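Local coordinates for alpha-galactosidase (Thermus thermophilus, PDB 6LCJ), which probably releases terminal alpha-linked galactose from oligosaccharides by hydrolysis, as a hexameric glycoside hydrolase of family GH36, at residues V355-E366 / T376-T387; V399-R407 / M418-H426. One frame throughout, in Å; residues are numbered along the deposited sequence.

Interaction 1 of 2, residues V355-E366 / T376-T387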
loop_
_atom_site.group_PDB
_atom_site.type_symbol
_atom_site.label_atom_id
_atom_site.label_comp_id
_atom_site.label_asym_id
_atom_site.label_seq_id
_atom_site.Cartn_x
_atom_site.Cartn_y
_atom_site.Cartn_z
ATOM N N VAL E 355 -13.490 -7.497 -39.914
ATOM C CA VAL E 355 -13.028 -6.186 -39.469
ATOM C C VAL E 355 -13.715 -5.716 -38.196
ATOM O O VAL E 355 -13.472 -4.592 -37.757
ATOM C CB VAL E 355 -13.194 -5.120 -40.573
ATOM C CG1 VAL E 355 -12.232 -5.365 -41.713
ATOM C CG2 VAL E 355 -14.620 -5.121 -41.061
ATOM N N GLY E 356 -14.564 -6.529 -37.591
ATOM C CA GLY E 356 -15.160 -6.162 -36.332
ATOM C C GLY E 356 -15.403 -7.335 -35.404
ATOM O O GLY E 356 -15.311 -8.512 -35.785
ATOM N N PRO E 357 -15.725 -7.017 -34.148
ATOM C CA PRO E 357 -16.249 -8.028 -33.226
ATOM C C PRO E 357 -17.352 -8.857 -33.847
ATOM O O PRO E 357 -18.010 -8.440 -34.807
ATOM C CB PRO E 357 -16.794 -7.190 -32.065
ATOM C CG PRO E 357 -16.039 -5.920 -32.122
ATOM C CD PRO E 357 -15.768 -5.661 -33.569
ATOM N N ASP E 358 -17.543 -10.051 -33.307
ATOM C CA ASP E 358 -18.679 -10.875 -33.682
ATOM C C ASP E 358 -19.982 -10.094 -33.570
ATOM O O ASP E 358 -20.215 -9.362 -32.601
ATOM C CB ASP E 358 -18.754 -12.093 -32.767
ATOM C CG ASP E 358 -17.680 -13.090 -33.041
ATOM O OD1 ASP E 358 -16.864 -12.874 -33.983
ATOM O OD2 ASP E 358 -17.667 -14.103 -32.308
ATOM N N VAL E 359 -20.851 -10.279 -34.551
ATOM C CA VAL E 359 -22.238 -9.919 -34.320
ATOM C C VAL E 359 -22.791 -10.892 -33.291
ATOM O O VAL E 359 -22.176 -11.910 -32.964
ATOM C CB VAL E 359 -23.076 -9.937 -35.610
ATOM C CG1 VAL E 359 -22.588 -8.857 -36.572
ATOM C CG2 VAL E 359 -23.033 -11.324 -36.240
ATOM N N ALA E 360 -23.946 -10.570 -32.758
ATOM C CA ALA E 360 -24.653 -11.441 -31.836
ATOM C C ALA E 360 -26.124 -11.155 -32.047
ATOM O O ALA E 360 -26.477 -10.159 -32.697
ATOM C CB ALA E 360 -24.223 -11.183 -30.382
ATOM N N PRO E 361 -27.031 -12.014 -31.521
ATOM C CA PRO E 361 -28.465 -11.755 -31.679
ATOM C C PRO E 361 -28.994 -10.717 -30.683
ATOM O O PRO E 361 -30.046 -10.895 -30.071
ATOM C CB PRO E 361 -29.089 -13.139 -31.474
ATOM C CG PRO E 361 -28.084 -13.947 -30.719
ATOM C CD PRO E 361 -26.783 -13.193 -30.669
ATOM N N TYR E 362 -28.240 -9.636 -30.500
ATOM C CA TYR E 362 -28.609 -8.586 -29.556
ATOM C C TYR E 362 -27.757 -7.358 -29.830
ATOM O O TYR E 362 -26.694 -7.438 -30.458
ATOM C CB TYR E 362 -28.474 -9.025 -28.084
ATOM C CG TYR E 362 -27.191 -9.709 -27.695
ATOM C CD1 TYR E 362 -26.027 -8.980 -27.441
ATOM C CD2 TYR E 362 -27.141 -11.090 -27.553
ATOM C CE1 TYR E 362 -24.846 -9.624 -27.069
ATOM C CE2 TYR E 362 -25.977 -11.739 -27.175
ATOM C CZ TYR E 362 -24.830 -11.009 -26.935
ATOM O OH TYR E 362 -23.671 -11.680 -26.573
ATOM N N TRP E 363 -28.253 -6.210 -29.369
ATOM C CA TRP E 363 -27.589 -4.954 -29.688
ATOM C C TRP E 363 -26.275 -4.829 -28.925
ATOM O O TRP E 363 -25.232 -4.546 -29.517
ATOM C CB TRP E 363 -28.521 -3.771 -29.396
ATOM C CG TRP E 363 -27.940 -2.452 -29.765
ATOM C CD1 TRP E 363 -27.579 -1.463 -28.908
ATOM C CD2 TRP E 363 -27.606 -1.981 -31.087
ATOM N NE1 TRP E 363 -27.059 -0.397 -29.604
ATOM C CE2 TRP E 363 -27.073 -0.682 -30.943
ATOM C CE3 TRP E 363 -27.725 -2.524 -32.376
ATOM C CZ2 TRP E 363 -26.644 0.083 -32.034
ATOM C CZ3 TRP E 363 -27.314 -1.759 -33.466
ATOM C CH2 TRP E 363 -26.781 -0.468 -33.286
ATOM N N ASP E 364 -26.303 -5.054 -27.617
ATOM C CA ASP E 364 -25.115 -4.822 -26.813
ATOM C C ASP E 364 -25.254 -5.445 -25.427
ATOM O O ASP E 364 -26.190 -5.132 -24.690
ATOM C CB ASP E 364 -24.851 -3.317 -26.711
ATOM C CG ASP E 364 -23.480 -2.992 -26.133
ATOM O OD1 ASP E 364 -22.491 -3.679 -26.484
ATOM O OD2 ASP E 364 -23.383 -2.028 -25.350
ATOM N N ASN E 365 -24.343 -6.338 -25.065
ATOM C CA ASN E 365 -24.250 -6.811 -23.692
ATOM C C ASN E 365 -23.522 -5.732 -22.895
ATOM O O ASN E 365 -22.296 -5.602 -22.972
ATOM C CB ASN E 365 -23.531 -8.152 -23.628
ATOM C CG ASN E 365 -23.385 -8.669 -22.195
ATOM O OD1 ASN E 365 -23.527 -7.926 -21.232
ATOM N ND2 ASN E 365 -23.088 -9.944 -22.059
ATOM N N GLU E 366 -24.272 -4.965 -22.100
ATOM C CA GLU E 366 -23.654 -3.810 -21.462
ATOM C C GLU E 366 -22.918 -4.151 -20.178
ATOM O O GLU E 366 -22.112 -3.343 -19.718
ATOM C CB GLU E 366 -24.692 -2.709 -21.216
ATOM C CG GLU E 366 -24.851 -1.776 -22.459
ATOM C CD GLU E 366 -23.892 -0.566 -22.475
ATOM O OE1 GLU E 366 -24.292 0.537 -22.021
ATOM O OE2 GLU E 366 -22.734 -0.728 -22.952
ATOM N N THR E 376 -14.946 -5.301 -27.523
ATOM C CA THR E 376 -14.581 -6.300 -28.515
ATOM C C THR E 376 -15.422 -7.564 -28.415
ATOM O O THR E 376 -15.207 -8.501 -29.196
ATOM C CB THR E 376 -13.085 -6.678 -28.404
ATOM O OG1 THR E 376 -12.888 -7.582 -27.309
ATOM C CG2 THR E 376 -12.195 -5.449 -28.230
ATOM N N GLY E 377 -16.377 -7.620 -27.490
ATOM C CA GLY E 377 -17.194 -8.796 -27.332
ATOM C C GLY E 377 -18.326 -8.821 -28.336
ATOM O O GLY E 377 -18.662 -7.804 -28.951
ATOM N N PRO E 378 -18.945 -9.992 -28.505
ATOM C CA PRO E 378 -20.062 -10.120 -29.452
ATOM C C PRO E 378 -21.177 -9.121 -29.183
ATOM O O PRO E 378 -21.553 -8.864 -28.033
ATOM C CB PRO E 378 -20.546 -11.558 -29.241
ATOM C CG PRO E 378 -19.356 -12.273 -28.675
ATOM C CD PRO E 378 -18.615 -11.267 -27.850
ATOM N N GLY E 379 -21.722 -8.575 -30.273
ATOM C CA GLY E 379 -22.811 -7.623 -30.202
ATOM C C GLY E 379 -22.888 -6.812 -31.474
ATOM O O GLY E 379 -21.851 -6.432 -32.028
ATOM N N LEU E 380 -24.104 -6.554 -31.960
ATOM C CA LEU E 380 -24.239 -5.874 -33.243
ATOM C C LEU E 380 -23.611 -4.485 -33.202
ATOM O O LEU E 380 -22.933 -4.069 -34.148
ATOM C CB LEU E 380 -25.710 -5.792 -33.642
ATOM C CG LEU E 380 -25.909 -5.124 -35.002
ATOM C CD1 LEU E 380 -25.087 -5.857 -36.063
ATOM C CD2 LEU E 380 -27.382 -5.062 -35.378
ATOM N N ARG E 381 -23.823 -3.754 -32.115
ATOM C CA ARG E 381 -23.276 -2.408 -32.028
ATOM C C ARG E 381 -21.755 -2.425 -32.063
ATOM O O ARG E 381 -21.138 -1.641 -32.792
ATOM C CB ARG E 381 -23.756 -1.730 -30.763
ATOM C CG ARG E 381 -23.280 -0.343 -30.678
ATOM C CD ARG E 381 -22.936 0.010 -29.277
ATOM N NE ARG E 381 -23.193 1.416 -29.004
ATOM C CZ ARG E 381 -23.276 1.926 -27.784
ATOM N NH1 ARG E 381 -23.121 1.139 -26.721
ATOM N NH2 ARG E 381 -23.509 3.220 -27.624
ATOM N N ASN E 382 -21.135 -3.298 -31.265
ATOM C CA ASN E 382 -19.682 -3.427 -31.299
ATOM C C ASN E 382 -19.217 -3.813 -32.688
ATOM O O ASN E 382 -18.243 -3.253 -33.200
ATOM C CB ASN E 382 -19.213 -4.466 -30.286
ATOM C CG ASN E 382 -19.343 -4.005 -28.841
ATOM O OD1 ASN E 382 -19.567 -2.836 -28.543
ATOM N ND2 ASN E 382 -19.201 -4.946 -27.939
ATOM N N ALA E 383 -19.906 -4.776 -33.312
ATOM C CA ALA E 383 -19.595 -5.162 -34.683
ATOM C C ALA E 383 -19.628 -3.954 -35.604
ATOM O O ALA E 383 -18.650 -3.653 -36.300
ATOM C CB ALA E 383 -20.577 -6.227 -35.167
ATOM N N LEU E 384 -20.748 -3.227 -35.588
ATOM C CA LEU E 384 -20.917 -2.103 -36.500
ATOM C C LEU E 384 -19.852 -1.037 -36.266
ATOM O O LEU E 384 -19.306 -0.484 -37.226
ATOM C CB LEU E 384 -22.322 -1.515 -36.353
ATOM C CG LEU E 384 -23.499 -2.336 -36.890
ATOM C CD1 LEU E 384 -24.789 -1.726 -36.391
ATOM C CD2 LEU E 384 -23.519 -2.435 -38.418
ATOM N N ARG E 385 -19.512 -0.760 -35.001
ATOM C CA ARG E 385 -18.627 0.370 -34.714
ATOM C C ARG E 385 -17.246 0.188 -35.337
ATOM O O ARG E 385 -16.689 1.130 -35.909
ATOM C CB ARG E 385 -18.492 0.595 -33.209
ATOM C CG ARG E 385 -17.539 1.753 -32.876
ATOM C CD ARG E 385 -17.736 2.287 -31.453
ATOM N NE ARG E 385 -17.445 1.213 -30.527
ATOM C CZ ARG E 385 -18.350 0.602 -29.772
ATOM N NH1 ARG E 385 -19.623 0.997 -29.790
ATOM N NH2 ARG E 385 -17.976 -0.413 -29.002
ATOM N N SER E 386 -16.668 -1.015 -35.232
ATOM C CA SER E 386 -15.319 -1.230 -35.747
ATOM C C SER E 386 -15.317 -1.408 -37.260
ATOM O O SER E 386 -14.418 -0.905 -37.945
ATOM C CB SER E 386 -14.676 -2.438 -35.062
ATOM O OG SER E 386 -14.269 -2.102 -33.743
ATOM N N THR E 387 -16.306 -2.133 -37.789
ATOM C CA THR E 387 -16.431 -2.313 -39.232
ATOM C C THR E 387 -16.548 -0.974 -39.949
ATOM O O THR E 387 -15.856 -0.725 -40.946
ATOM C CB THR E 387 -17.648 -3.181 -39.527
ATOM O OG1 THR E 387 -17.443 -4.482 -38.982
ATOM C CG2 THR E 387 -17.909 -3.271 -41.034
HETATM O O HOH W 1 -16.120 -10.909 -30.679
HETATM O O HOH W 2 -22.442 -4.473 -28.935
#
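W363 and R381 pack together at the start of helix 380-388, where the long loop leaving strand 352-354 of the (beta/alpha)8 (TIM) barrel meets this helix of the same beta-alpha unit, reached after the short helix 366-371. The R381 side chain begins with a CH-pi contact: its CB lies over one face of the indole, 3.8 Å from the centroid of the W363 six-membered ring. CG continues across that ring, 3.7 Å from W363 CZ2, carried there by the anti setting about CA-CB (chi1 -177°), and CD passes near W363 NE1. NE bonds to L478 O. At the tip, NH1 reaches D364 OD2 at 3.5 Å, a long salt bridge with a weak hydrogen bond, the guanidinium and carboxylate planes turned 73° apart. D364 OD1 is held by S369 and by a water that also bridges W363 O and N382 N. L380 CD2 meets the indole at its edge.

Loop carbonyls take up the first N-H groups of the helix. The N-cap residue G379 donates its N-H to D358 O (2.9 Å). L380 N donates to Y362 O (3.1 Å) in a nearly straight bond. W363 O accepts from R381 N. Farther along, V359 CG1 rests on A383 CB at 3.6 Å, and the ring of P357 lies against the helix backbone with CD 3.5 Å from N382 O.

Interaction 2 of 2, residues V399-R407 / M418-H426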
loop_
_atom_site.group_PDB
_atom_site.type_symbol
_atom_site.label_atom_id
_atom_site.label_comp_id
_atom_site.label_asym_id
_atom_site.label_seq_id
_atom_site.Cartn_x
_atom_site.Cartn_y
_atom_site.Cartn_z
ATOM N N VAL E 399 -14.003 -7.287 -47.402
ATOM C CA VAL E 399 -14.238 -6.869 -46.029
ATOM C C VAL E 399 -15.494 -7.563 -45.518
ATOM O O VAL E 399 -16.593 -7.361 -46.050
ATOM C CB VAL E 399 -14.363 -5.346 -45.940
ATOM C CG1 VAL E 399 -14.902 -4.948 -44.578
ATOM C CG2 VAL E 399 -13.010 -4.718 -46.216
ATOM N N ASP E 400 -15.327 -8.401 -44.500
ATOM C CA ASP E 400 -16.436 -9.159 -43.947
ATOM C C ASP E 400 -17.030 -8.432 -42.746
ATOM O O ASP E 400 -16.350 -8.306 -41.723
ATOM C CB ASP E 400 -15.956 -10.544 -43.548
ATOM C CG ASP E 400 -17.074 -11.421 -43.025
ATOM O OD1 ASP E 400 -18.260 -10.988 -43.093
ATOM O OD2 ASP E 400 -16.767 -12.554 -42.561
ATOM N N PRO E 401 -18.278 -7.959 -42.801
ATOM C CA PRO E 401 -18.857 -7.261 -41.644
ATOM C C PRO E 401 -19.501 -8.204 -40.643
ATOM O O PRO E 401 -20.066 -7.727 -39.650
ATOM C CB PRO E 401 -19.915 -6.343 -42.292
ATOM C CG PRO E 401 -20.429 -7.173 -43.441
ATOM C CD PRO E 401 -19.271 -8.118 -43.881
ATOM N N ASP E 402 -19.392 -9.513 -40.901
ATOM C CA ASP E 402 -20.029 -10.625 -40.194
ATOM C C ASP E 402 -21.469 -10.798 -40.674
ATOM O O ASP E 402 -21.927 -10.060 -41.552
ATOM C CB ASP E 402 -19.938 -10.472 -38.674
ATOM C CG ASP E 402 -19.764 -11.801 -37.991
ATOM O OD1 ASP E 402 -19.916 -12.818 -38.694
ATOM O OD2 ASP E 402 -19.501 -11.843 -36.767
ATOM N N VAL E 403 -22.177 -11.800 -40.152
ATOM C CA VAL E 403 -23.417 -12.248 -40.792
ATOM C C VAL E 403 -24.549 -11.233 -40.652
ATOM O O VAL E 403 -24.488 -10.299 -39.841
ATOM C CB VAL E 403 -23.857 -13.624 -40.248
ATOM C CG1 VAL E 403 -22.706 -14.597 -40.306
ATOM C CG2 VAL E 403 -24.395 -13.486 -38.829
ATOM N N VAL E 404 -25.586 -11.424 -41.460
ATOM C CA VAL E 404 -26.799 -10.616 -41.442
ATOM C C VAL E 404 -27.907 -11.476 -40.862
ATOM O O VAL E 404 -28.068 -12.635 -41.258
ATOM C CB VAL E 404 -27.176 -10.134 -42.855
ATOM C CG1 VAL E 404 -28.318 -9.133 -42.795
ATOM C CG2 VAL E 404 -25.972 -9.545 -43.548
ATOM N N TYR E 405 -28.664 -10.920 -39.930
ATOM C CA TYR E 405 -29.841 -11.605 -39.428
ATOM C C TYR E 405 -31.053 -11.188 -40.244
ATOM O O TYR E 405 -31.195 -10.018 -40.618
ATOM C CB TYR E 405 -30.082 -11.299 -37.946
ATOM C CG TYR E 405 -29.013 -11.828 -37.020
ATOM C CD1 TYR E 405 -29.084 -13.110 -36.493
ATOM C CD2 TYR E 405 -27.925 -11.032 -36.670
ATOM C CE1 TYR E 405 -28.088 -13.589 -35.640
ATOM C CE2 TYR E 405 -26.932 -11.492 -35.815
ATOM C CZ TYR E 405 -27.012 -12.764 -35.309
ATOM O OH TYR E 405 -26.029 -13.199 -34.455
ATOM N N PHE E 406 -31.911 -12.161 -40.535
ATOM C CA PHE E 406 -33.262 -11.922 -41.019
ATOM C C PHE E 406 -34.325 -12.495 -40.104
ATOM O O PHE E 406 -35.432 -11.969 -40.052
ATOM C CB PHE E 406 -33.445 -12.510 -42.424
ATOM C CG PHE E 406 -32.563 -11.876 -43.448
ATOM C CD1 PHE E 406 -31.280 -12.363 -43.665
ATOM C CD2 PHE E 406 -33.002 -10.776 -44.169
ATOM C CE1 PHE E 406 -30.458 -11.777 -44.588
ATOM C CE2 PHE E 406 -32.192 -10.183 -45.101
ATOM C CZ PHE E 406 -30.916 -10.679 -45.322
ATOM N N ARG E 407 -34.011 -13.547 -39.369
ATOM C CA ARG E 407 -34.974 -14.114 -38.450
ATOM C C ARG E 407 -35.326 -13.127 -37.344
ATOM O O ARG E 407 -34.558 -12.227 -36.995
ATOM C CB ARG E 407 -34.420 -15.402 -37.853
ATOM C CG ARG E 407 -33.169 -15.215 -37.027
ATOM C CD ARG E 407 -32.613 -16.583 -36.676
ATOM N NE ARG E 407 -31.902 -16.614 -35.409
ATOM C CZ ARG E 407 -30.582 -16.694 -35.293
ATOM N NH1 ARG E 407 -29.805 -16.733 -36.376
ATOM N NH2 ARG E 407 -30.038 -16.736 -34.087
ATOM N N MET E 418 -31.390 -4.682 -37.365
ATOM C CA MET E 418 -30.940 -5.633 -38.381
ATOM C C MET E 418 -30.665 -4.965 -39.732
ATOM O O MET E 418 -29.814 -5.435 -40.494
ATOM C CB MET E 418 -31.977 -6.732 -38.556
ATOM C CG MET E 418 -31.998 -7.731 -37.456
ATOM S SD MET E 418 -33.151 -9.078 -37.789
ATOM C CE MET E 418 -34.560 -8.586 -36.763
ATOM N N ARG E 419 -31.385 -3.893 -40.056
ATOM C CA ARG E 419 -31.195 -3.227 -41.338
ATOM C C ARG E 419 -29.841 -2.530 -41.424
ATOM O O ARG E 419 -29.266 -2.424 -42.515
ATOM C CB ARG E 419 -32.335 -2.235 -41.552
ATOM C CG ARG E 419 -32.230 -1.388 -42.806
ATOM C CD ARG E 419 -33.607 -0.861 -43.232
ATOM N NE ARG E 419 -34.441 -1.877 -43.890
ATOM C CZ ARG E 419 -35.467 -2.504 -43.306
ATOM N NH1 ARG E 419 -35.789 -2.233 -42.040
ATOM N NH2 ARG E 419 -36.173 -3.405 -43.990
ATOM N N LEU E 420 -29.320 -2.038 -40.298
ATOM C CA LEU E 420 -27.981 -1.449 -40.301
ATOM C C LEU E 420 -26.926 -2.470 -40.725
ATOM O O LEU E 420 -26.022 -2.157 -41.510
ATOM C CB LEU E 420 -27.646 -0.900 -38.915
ATOM C CG LEU E 420 -28.587 0.134 -38.305
ATOM C CD1 LEU E 420 -28.089 0.491 -36.918
ATOM C CD2 LEU E 420 -28.668 1.354 -39.178
ATOM N N GLN E 421 -27.023 -3.693 -40.195
ATOM C CA GLN E 421 -26.107 -4.753 -40.578
ATOM C C GLN E 421 -26.301 -5.143 -42.039
ATOM O O GLN E 421 -25.327 -5.286 -42.784
ATOM C CB GLN E 421 -26.297 -5.948 -39.631
ATOM C CG GLN E 421 -25.372 -7.160 -39.838
ATOM C CD GLN E 421 -23.901 -6.837 -39.663
ATOM O OE1 GLN E 421 -23.533 -5.719 -39.295
ATOM N NE2 GLN E 421 -23.041 -7.835 -39.910
ATOM N N GLU E 422 -27.546 -5.291 -42.476
ATOM C CA GLU E 422 -27.792 -5.656 -43.868
ATOM C C GLU E 422 -27.182 -4.643 -44.836
ATOM O O GLU E 422 -26.628 -5.023 -45.877
ATOM C CB GLU E 422 -29.290 -5.790 -44.107
ATOM C CG GLU E 422 -29.634 -6.462 -45.406
ATOM C CD GLU E 422 -31.057 -6.197 -45.812
ATOM O OE1 GLU E 422 -31.942 -6.931 -45.331
ATOM O OE2 GLU E 422 -31.301 -5.257 -46.607
ATOM N N ALA E 423 -27.266 -3.349 -44.506
ATOM C CA ALA E 423 -26.738 -2.316 -45.396
ATOM C C ALA E 423 -25.224 -2.429 -45.560
ATOM O O ALA E 423 -24.695 -2.204 -46.657
ATOM C CB ALA E 423 -27.117 -0.933 -44.871
ATOM N N LEU E 424 -24.507 -2.774 -44.485
ATOM C CA LEU E 424 -23.058 -2.940 -44.595
ATOM C C LEU E 424 -22.679 -4.158 -45.434
ATOM O O LEU E 424 -21.638 -4.137 -46.099
ATOM C CB LEU E 424 -22.421 -3.032 -43.208
ATOM C CG LEU E 424 -22.309 -1.720 -42.425
ATOM C CD1 LEU E 424 -21.283 -1.865 -41.328
ATOM C CD2 LEU E 424 -21.969 -0.553 -43.326
ATOM N N ALA E 425 -23.491 -5.220 -45.424
ATOM C CA ALA E 425 -23.261 -6.325 -46.355
ATOM C C ALA E 425 -23.433 -5.874 -47.805
ATOM O O ALA E 425 -22.644 -6.251 -48.679
ATOM C CB ALA E 425 -24.204 -7.490 -46.051
ATOM N N HIS E 426 -24.456 -5.070 -48.088
ATOM C CA HIS E 426 -24.603 -4.543 -49.441
ATOM C C HIS E 426 -23.405 -3.684 -49.822
ATOM O O HIS E 426 -22.868 -3.815 -50.922
ATOM C CB HIS E 426 -25.891 -3.738 -49.566
ATOM C CG HIS E 426 -27.133 -4.569 -49.637
ATOM N ND1 HIS E 426 -27.283 -5.607 -50.528
ATOM C CD2 HIS E 426 -28.296 -4.493 -48.945
ATOM C CE1 HIS E 426 -28.478 -6.146 -50.373
ATOM N NE2 HIS E 426 -29.115 -5.486 -49.424
HETATM O O HOH W 3 -20.790 -4.817 -38.831
HETATM O O HOH W 4 -29.145 -8.248 -39.638
HETATM O O HOH W 5 -31.950 -7.538 -42.560
#
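The beta-alpha connection that follows strand 398-400 of the barrel begins here: Q421, on helix 415-428, grips the turn at P401-V403 as the chain leaves the strand. The turn has its own brace, an Asx turn in which D400 OD1 accepts from D402 N at 2.9 Å. Q421 sends CG anti to its backbone nitrogen and then turns about CB-CG (chi2 61°), which brings the amide to the turn's carbonyls. NE2 donates to P401 O at 3.0 Å in an almost straight bond that lies in the plane of the amide, and to V403 O at 2.9 Å; it approaches both acceptors from above their carbonyl planes. OE1 returns to P401 O through a water, so both ends of the amide are used and its rotation is fixed. A leucine in place of Q421 would probably leave the buried carbonyls of P401 and V403 without their shared donor and let the turn drift from the helix.

Beyond the turn, V404 straddles the helix surface. Its CG1 lies 3.7 Å from E422 CB and its CG2 3.7 Å from A425 CB, while F451 of helix 442-453 packs on all three residues. The E422 chain runs extended to F406, where OE1 comes 3.3 Å from CE2; a water also joins this oxygen to Y405 O. M418 completes the row, with SD 3.8 Å from Y405 CB and 3.5 Å from R407 O. A further water bridges Y405 N and M418 O. The contact packs strand-to-helix loop against helix within a beta-alpha-beta crossover (strand 398-400, helix 415-428, parallel strand 431-433), right-handed as is usual in a TIM barrel.

Interactions 1 and 2 come in series along the chain and serve consecutive beta-alpha units of one barrel: strand 352-354 with helix 380-388, then strand 398-400 with helix 415-428. The two strands are parallel neighbours in the sheet, and the centres of the contacts lie about 12 Å apart. Their loops touch directly: V359 N probably bonds to D402 OD2 (3.0 Å), and Y405 OH packs against A360. The helices are joined as well, since Q421 touches L380 and L384. Both contacts lie on the same side of the chain's centre. Loop 355-366 also meets a second subunit, with P361 and Y362 on its L412, placing interaction 1 beside a subunit interface of the hexamer.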